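Local coordinates for protein glycerophosphodiester phosphodiesterase (Cytophaga hutchinsonii ATCC 33406, PDB 3CH0) that is a member of the glycerophosphodiester phosphodiesterase family, enzymes built on a TIM-barrel fold, at residues V53-H62 / V73-Y84. Numbering follows the deposited sequence.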
ATOM      1  N   VAL A  53       0.052 -12.558   0.587  1.00 11.57           N
ATOM      2  CA  VAL A  53       0.417 -12.236  -0.772  1.00 11.39           C
ATOM      3  C   VAL A  53       0.348 -10.722  -0.990  1.00 10.99           C
ATOM      4  O   VAL A  53      -0.594 -10.046  -0.493  1.00  9.31           O
ATOM      5  CB  VAL A  53      -0.531 -12.927  -1.742  1.00 11.35           C
ATOM      6  CG1 VAL A  53      -0.168 -12.659  -3.249  1.00 12.36           C
ATOM      7  CG2 VAL A  53      -0.586 -14.465  -1.495  1.00 13.03           C
ATOM      8  N   VAL A  54       1.336 -10.172  -1.692  1.00  9.36           N
ATOM      9  CA  VAL A  54       1.321  -8.749  -2.042  1.00  9.27           C
ATOM     10  C   VAL A  54       0.443  -8.540  -3.261  1.00 11.25           C
ATOM     11  O   VAL A  54       0.720  -9.087  -4.331  1.00 10.98           O
ATOM     12  CB  VAL A  54       2.730  -8.176  -2.300  1.00  9.59           C
ATOM     13  CG1 VAL A  54       2.694  -6.627  -2.416  1.00  9.82           C
ATOM     14  CG2 VAL A  54       3.696  -8.550  -1.190  1.00 10.95           C
ATOM     15  N   SER A  55      -0.700  -7.855  -3.086  1.00 10.03           N
ATOM     16  CA  SER A  55      -1.675  -7.680  -4.137  1.00 10.09           C
ATOM     17  C   SER A  55      -2.655  -6.583  -3.752  1.00 11.06           C
ATOM     18  O   SER A  55      -3.134  -6.570  -2.623  1.00 10.98           O
ATOM     19  CB  SER A  55      -2.472  -8.982  -4.322  1.00 11.24           C
ATOM     20  OG  SER A  55      -3.334  -8.855  -5.422  1.00 10.07           O
ATOM     21  N   HIS A  56      -2.956  -5.706  -4.697  1.00  9.88           N
ATOM     22  CA  HIS A  56      -3.940  -4.630  -4.446  1.00 11.94           C
ATOM     23  C   HIS A  56      -5.344  -5.154  -4.234  1.00 10.80           C
ATOM     24  O   HIS A  56      -6.144  -4.571  -3.485  1.00 10.85           O
ATOM     25  CB  HIS A  56      -3.955  -3.629  -5.606  1.00 10.60           C
ATOM     26  CG  HIS A  56      -4.906  -2.514  -5.390  1.00  8.95           C
ATOM     27  ND1 HIS A  56      -6.174  -2.498  -5.938  1.00 11.95           N
ATOM     28  CD2 HIS A  56      -4.839  -1.439  -4.568  1.00 10.36           C
ATOM     29  CE1 HIS A  56      -6.808  -1.415  -5.509  1.00 11.88           C
ATOM     30  NE2 HIS A  56      -6.022  -0.766  -4.663  1.00 10.65           N
ATOM     31  N   ASP A  57      -5.693  -6.240  -4.916  1.00 11.06           N
ATOM     32  CA  ASP A  57      -7.045  -6.842  -4.874  1.00 12.14           C
ATOM     33  C   ASP A  57      -6.949  -8.276  -4.442  1.00 11.17           C
ATOM     34  O   ASP A  57      -5.916  -8.948  -4.584  1.00 10.49           O
ATOM     35  CB  ASP A  57      -7.734  -6.689  -6.219  1.00 14.06           C
ATOM     36  CG  ASP A  57      -8.110  -5.246  -6.486  1.00 18.09           C
ATOM     37  OD1 ASP A  57      -9.144  -4.732  -5.921  1.00 18.80           O
ATOM     38  OD2 ASP A  57      -7.322  -4.574  -7.186  1.00 14.91           O
ATOM     39  N   THR A  58      -8.061  -8.780  -3.916  1.00 11.52           N
ATOM     40  CA  THR A  58      -8.224 -10.169  -3.570  1.00 10.59           C
ATOM     41  C   THR A  58      -8.514 -11.049  -4.789  1.00 11.37           C
ATOM     42  O   THR A  58      -8.810 -12.209  -4.583  1.00 11.37           O
ATOM     43  CB  THR A  58      -9.319 -10.369  -2.527  1.00 12.22           C
ATOM     44  OG1 THR A  58     -10.537  -9.859  -3.067  1.00 12.28           O
ATOM     45  CG2 THR A  58      -8.972  -9.574  -1.258  1.00 13.72           C
ATOM     46  N   PHE A  59      -8.525 -10.473  -5.982  1.00 10.48           N
ATOM     47  CA  PHE A  59      -8.755 -11.198  -7.233  1.00 12.97           C
ATOM     48  C   PHE A  59      -7.681 -10.701  -8.220  1.00 13.89           C
ATOM     49  O   PHE A  59      -7.042  -9.645  -8.028  1.00 11.86           O
ATOM     50  CB  PHE A  59     -10.163 -10.953  -7.806  1.00 14.16           C
ATOM     51  CG  PHE A  59     -10.496  -9.508  -7.987  1.00 14.69           C
ATOM     52  CD1 PHE A  59     -11.045  -8.757  -6.947  1.00 11.49           C
ATOM     53  CD2 PHE A  59     -10.220  -8.848  -9.155  1.00 13.12           C
ATOM     54  CE1 PHE A  59     -11.302  -7.437  -7.124  1.00 12.45           C
ATOM     55  CE2 PHE A  59     -10.470  -7.568  -9.319  1.00 13.27           C
ATOM     56  CZ  PHE A  59     -11.030  -6.818  -8.282  1.00 13.66           C
ATOM     57  N   PHE A  60      -7.551 -11.420  -9.335  1.00 12.17           N
ATOM     58  CA  PHE A  60      -6.655 -10.948 -10.421  1.00 11.17           C
ATOM     59  C   PHE A  60      -7.326  -9.904 -11.264  1.00 13.97           C
ATOM     60  O   PHE A  60      -8.319 -10.169 -11.911  1.00 12.40           O
ATOM     61  CB  PHE A  60      -6.202 -12.101 -11.326  1.00 11.19           C
ATOM     62  CG  PHE A  60      -5.118 -12.918 -10.723  1.00 10.09           C
ATOM     63  CD1 PHE A  60      -3.761 -12.571 -10.909  1.00 14.88           C
ATOM     64  CD2 PHE A  60      -5.423 -13.997  -9.881  1.00 11.49           C
ATOM     65  CE1 PHE A  60      -2.749 -13.321 -10.317  1.00 13.10           C
ATOM     66  CE2 PHE A  60      -4.438 -14.729  -9.296  1.00 12.11           C
ATOM     67  CZ  PHE A  60      -3.062 -14.394  -9.507  1.00 12.54           C
ATOM     68  N   HIS A  61      -6.791  -8.687 -11.239  1.00 11.86           N
ATOM     69  CA  HIS A  61      -7.441  -7.549 -11.833  1.00 11.48           C
ATOM     70  C   HIS A  61      -7.216  -7.512 -13.325  1.00 14.12           C
ATOM     71  O   HIS A  61      -6.076  -7.727 -13.822  1.00 13.09           O
ATOM     72  CB  HIS A  61      -6.918  -6.243 -11.174  1.00 13.85           C
ATOM     73  CG  HIS A  61      -7.823  -5.072 -11.351  1.00 15.08           C
ATOM     74  ND1 HIS A  61      -7.939  -4.382 -12.537  1.00 13.23           N
ATOM     75  CD2 HIS A  61      -8.614  -4.422 -10.457  1.00 14.64           C
ATOM     76  CE1 HIS A  61      -8.783  -3.380 -12.377  1.00 13.12           C
ATOM     77  NE2 HIS A  61      -9.236  -3.400 -11.133  1.00 17.16           N
ATOM     78  N   HIS A  62      -8.251  -7.124 -14.061  1.00 12.64           N
ATOM     79  CA  HIS A  62      -8.105  -7.053 -15.533  1.00 13.73           C
ATOM     80  C   HIS A  62      -7.080  -6.006 -16.035  1.00 13.55           C
ATOM     81  O   HIS A  62      -6.566  -6.121 -17.173  1.00 14.65           O
ATOM     82  CB  HIS A  62      -9.473  -6.783 -16.191  1.00 15.81           C
ATOM     83  CG  HIS A  62      -9.906  -5.363 -16.148  1.00 15.94           C
ATOM     84  ND1 HIS A  62     -10.503  -4.799 -15.038  1.00 20.19           N
ATOM     85  CD2 HIS A  62      -9.867  -4.393 -17.085  1.00 18.75           C
ATOM     86  CE1 HIS A  62     -10.786  -3.536 -15.285  1.00 22.03           C
ATOM     87  NE2 HIS A  62     -10.430  -3.268 -16.527  1.00 21.97           N
ATOM     88  N   VAL A  73      -8.543 -12.077 -18.951  1.00 15.67           N
ATOM     89  CA  VAL A  73      -9.087 -11.391 -17.767  1.00 18.47           C
ATOM     90  C   VAL A  73      -9.704 -10.048 -18.151  1.00 18.51           C
ATOM     91  O   VAL A  73      -9.034  -9.151 -18.661  1.00 19.13           O
ATOM     92  CB  VAL A  73      -8.046 -11.196 -16.647  1.00 18.37           C
ATOM     93  CG1 VAL A  73      -8.826 -10.655 -15.368  1.00 15.07           C
ATOM     94  CG2 VAL A  73      -7.314 -12.463 -16.318  1.00 13.32           C
ATOM     95  N   THR A  74     -11.024  -9.951 -17.989  1.00 17.14           N
ATOM     96  CA  THR A  74     -11.777  -8.746 -18.279  1.00 19.01           C
ATOM     97  C   THR A  74     -12.510  -8.262 -17.004  1.00 18.97           C
ATOM     98  O   THR A  74     -12.528  -8.958 -15.983  1.00 17.94           O
ATOM     99  CB  THR A  74     -12.887  -9.036 -19.328  1.00 19.04           C
ATOM    100  OG1 THR A  74     -13.783  -9.994 -18.762  1.00 23.07           O
ATOM    101  CG2 THR A  74     -12.233  -9.603 -20.627  1.00 22.81           C
ATOM    102  N   GLU A  75     -13.126  -7.088 -17.104  0.50 21.80           N
ATOM    103  CA  GLU A  75     -14.025  -6.604 -16.051  0.50 24.57           C
ATOM    104  C   GLU A  75     -15.105  -7.625 -15.732  0.50 24.52           C
ATOM    105  O   GLU A  75     -15.457  -7.842 -14.572  0.50 24.30           O
ATOM    106  CB  GLU A  75     -14.659  -5.292 -16.462  0.50 26.13           C
ATOM    107  CG  GLU A  75     -13.687  -4.163 -16.435  0.50 29.08           C
ATOM    108  CD  GLU A  75     -14.293  -2.866 -16.866  0.50 35.11           C
ATOM    109  OE1 GLU A  75     -14.603  -2.728 -18.067  0.50 41.06           O
ATOM    110  OE2 GLU A  75     -14.438  -1.975 -16.004  0.50 42.00           O
ATOM    111  N   ALA A  76     -15.596  -8.288 -16.773  1.00 24.15           N
ATOM    112  CA  ALA A  76     -16.659  -9.281 -16.646  1.00 26.37           C
ATOM    113  C   ALA A  76     -16.313 -10.508 -15.835  1.00 27.03           C
ATOM    114  O   ALA A  76     -17.184 -11.047 -15.176  1.00 31.61           O
ATOM    115  CB  ALA A  76     -17.135  -9.692 -18.057  1.00 27.45           C
ATOM    116  N   ASN A  77     -15.068 -10.989 -15.860  1.00 21.02           N
ATOM    117  CA  ASN A  77     -14.720 -12.214 -15.158  1.00 18.75           C
ATOM    118  C   ASN A  77     -13.664 -12.076 -14.016  1.00 13.64           C
ATOM    119  O   ASN A  77     -13.377 -13.074 -13.344  1.00 20.03           O
ATOM    120  CB  ASN A  77     -14.269 -13.306 -16.138  1.00 19.43           C
ATOM    121  CG  ASN A  77     -12.983 -12.953 -16.866  1.00 21.79           C
ATOM    122  OD1 ASN A  77     -12.363 -11.923 -16.593  1.00 20.17           O
ATOM    123  ND2 ASN A  77     -12.576 -13.824 -17.814  1.00 22.15           N
ATOM    124  N   GLU A  78     -13.104 -10.867 -13.862  1.00 17.54           N
ATOM    125  CA  GLU A  78     -11.902 -10.731 -12.966  1.00 16.76           C
ATOM    126  C   GLU A  78     -12.178 -11.224 -11.550  1.00 15.39           C
ATOM    127  O   GLU A  78     -11.345 -11.841 -10.914  1.00 15.03           O
ATOM    128  CB  GLU A  78     -11.378  -9.306 -12.943  1.00 15.49           C
ATOM    129  CG  GLU A  78     -12.397  -8.246 -12.448  1.00 14.91           C
ATOM    130  CD  GLU A  78     -11.945  -6.829 -12.666  1.00 16.51           C
ATOM    131  OE1 GLU A  78     -10.785  -6.599 -13.071  1.00 15.92           O
ATOM    132  OE2 GLU A  78     -12.742  -5.888 -12.414  1.00 21.43           O
ATOM    133  N   LYS A  79     -13.375 -10.910 -11.040  1.00 17.84           N
ATOM    134  CA  LYS A  79     -13.710 -11.345  -9.681  1.00 16.95           C
ATOM    135  C   LYS A  79     -13.856 -12.843  -9.527  1.00 18.94           C
ATOM    136  O   LYS A  79     -13.824 -13.363  -8.412  1.00 18.36           O
ATOM    137  CB  LYS A  79     -14.951 -10.575  -9.141  1.00 17.49           C
ATOM    138  CG  LYS A  79     -14.654  -9.066  -9.062  1.00 21.47           C
ATOM    139  CD  LYS A  79     -15.683  -8.315  -8.254  1.00 29.09           C
ATOM    140  CE  LYS A  79     -15.350  -6.841  -8.222  1.00 36.90           C
ATOM    141  NZ  LYS A  79     -16.240  -6.105  -7.277  1.00 50.25           N
ATOM    142  N   ASN A  80     -13.975 -13.578 -10.644  1.00 19.26           N
ATOM    143  CA  ASN A  80     -13.906 -15.043 -10.585  1.00 20.61           C
ATOM    144  C   ASN A  80     -12.576 -15.606 -10.094  1.00 18.06           C
ATOM    145  O   ASN A  80     -12.512 -16.745  -9.623  1.00 21.79           O
ATOM    146  CB  ASN A  80     -14.155 -15.681 -11.973  1.00 20.77           C
ATOM    147  CG  ASN A  80     -15.475 -15.305 -12.579  1.00 28.76           C
ATOM    148  OD1 ASN A  80     -16.320 -14.653 -11.960  1.00 29.75           O
ATOM    149  ND2 ASN A  80     -15.663 -15.723 -13.820  1.00 32.85           N
ATOM    150  N   PHE A  81     -11.490 -14.846 -10.288  1.00 15.06           N
ATOM    151  CA  PHE A  81     -10.116 -15.318 -10.045  1.00 15.26           C
ATOM    152  C   PHE A  81      -9.711 -14.840  -8.661  1.00 14.09           C
ATOM    153  O   PHE A  81      -8.881 -13.947  -8.482  1.00 14.78           O
ATOM    154  CB  PHE A  81      -9.168 -14.812 -11.135  1.00 15.92           C
ATOM    155  CG  PHE A  81      -9.667 -15.103 -12.519  1.00 16.71           C
ATOM    156  CD1 PHE A  81      -9.951 -16.411 -12.891  1.00 18.73           C
ATOM    157  CD2 PHE A  81      -9.907 -14.094 -13.414  1.00 16.93           C
ATOM    158  CE1 PHE A  81     -10.453 -16.700 -14.164  1.00 16.13           C
ATOM    159  CE2 PHE A  81     -10.427 -14.394 -14.709  1.00 17.19           C
ATOM    160  CZ  PHE A  81     -10.684 -15.708 -15.048  1.00 14.86           C
ATOM    161  N   ASN A  82     -10.317 -15.501  -7.693  1.00 12.68           N
ATOM    162  CA  ASN A  82     -10.232 -15.080  -6.273  1.00 11.66           C
ATOM    163  C   ASN A  82      -9.045 -15.693  -5.586  1.00 14.67           C
ATOM    164  O   ASN A  82      -8.948 -16.912  -5.421  1.00 15.02           O
ATOM    165  CB  ASN A  82     -11.499 -15.582  -5.583  1.00 14.28           C
ATOM    166  CG  ASN A  82     -11.577 -15.217  -4.096  1.00 17.84           C
ATOM    167  OD1 ASN A  82     -10.732 -14.484  -3.566  1.00 13.83           O
ATOM    168  ND2 ASN A  82     -12.649 -15.675  -3.437  1.00 19.15           N
ATOM    169  N   LEU A  83      -8.082 -14.855  -5.202  1.00 13.93           N
ATOM    170  CA  LEU A  83      -6.884 -15.329  -4.542  1.00 13.03           C
ATOM    171  C   LEU A  83      -7.114 -16.128  -3.267  1.00 13.22           C
ATOM    172  O   LEU A  83      -6.389 -17.037  -2.929  1.00 15.00           O
ATOM    173  CB  LEU A  83      -5.883 -14.179  -4.258  1.00 14.32           C
ATOM    174  CG  LEU A  83      -4.979 -13.686  -5.392  1.00 15.41           C
ATOM    175  CD1 LEU A  83      -5.753 -12.947  -6.456  1.00 16.02           C
ATOM    176  CD2 LEU A  83      -3.841 -12.872  -4.776  1.00 12.70           C
ATOM    177  N   TYR A  84      -8.148 -15.746  -2.524  1.00 13.20           N
ATOM    178  CA  TYR A  84      -8.490 -16.486  -1.302  1.00 14.64           C
ATOM    179  C   TYR A  84      -9.009 -17.929  -1.548  1.00 15.08           C
ATOM    180  O   TYR A  84      -9.078 -18.710  -0.600  1.00 16.43           O
ATOM    181  CB  TYR A  84      -9.504 -15.691  -0.477  1.00 15.78           C
ATOM    182  CG  TYR A  84      -9.638 -16.102   0.954  1.00 14.15           C
ATOM    183  CD1 TYR A  84      -8.537 -16.389   1.720  1.00 13.15           C
ATOM    184  CD2 TYR A  84     -10.898 -16.196   1.554  1.00 14.88           C
ATOM    185  CE1 TYR A  84      -8.665 -16.777   3.067  1.00 14.02           C
ATOM    186  CE2 TYR A  84     -11.043 -16.572   2.862  1.00 17.26           C
ATOM    187  CZ  TYR A  84      -9.944 -16.861   3.612  1.00 14.08           C
ATOM    188  OH  TYR A  84     -10.005 -17.263   4.914  1.00 15.85           O
TER
HETATM  189  O   HOH W   1     -11.755 -11.961  -4.183  1.00 14.92           O
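Glu-78 OE1 is gripped twice by a single residue: the backbone N of His-62 reaches it at 2.8 Å, almost along the C-O axis, and His-62 ND1 at 2.7 Å. The imidazole donates within its own ring plane but meets the carboxylate from above, 40° out of plane; the two planes are turned 52° against each other. This His-carboxylate pair should hold the His-62 ring in its rotation, and a negative charge on Glu-78 would probably be eased by both N-H groups. OE1 also lies over the face of the His-61 ring, whose ND1 accepts from the backbone of Glu-63. In this TIM-barrel family member the contact joins the chain leaving strand 52-54 to the loop preceding helix 88-91. Phe-59, with CG between its backbone N and carbonyl carbon (chi1 54°), takes Lys-79 CG over one ring face, 4.1 Å from the centroid (CH-pi), and Asp-57 CB over the opposite face near the rim. A single beta bridge pairs Phe-59 with Asn-82, made by Phe-60 N to Phe-81 O (3.0 Å) and Leu-83 N to Thr-58 O (2.8 Å). The Leu-83 side chain divides its methyls, CD1 packing 3.6 Å from Phe-60 CD2 and CD2 reaching Val-53 CG1.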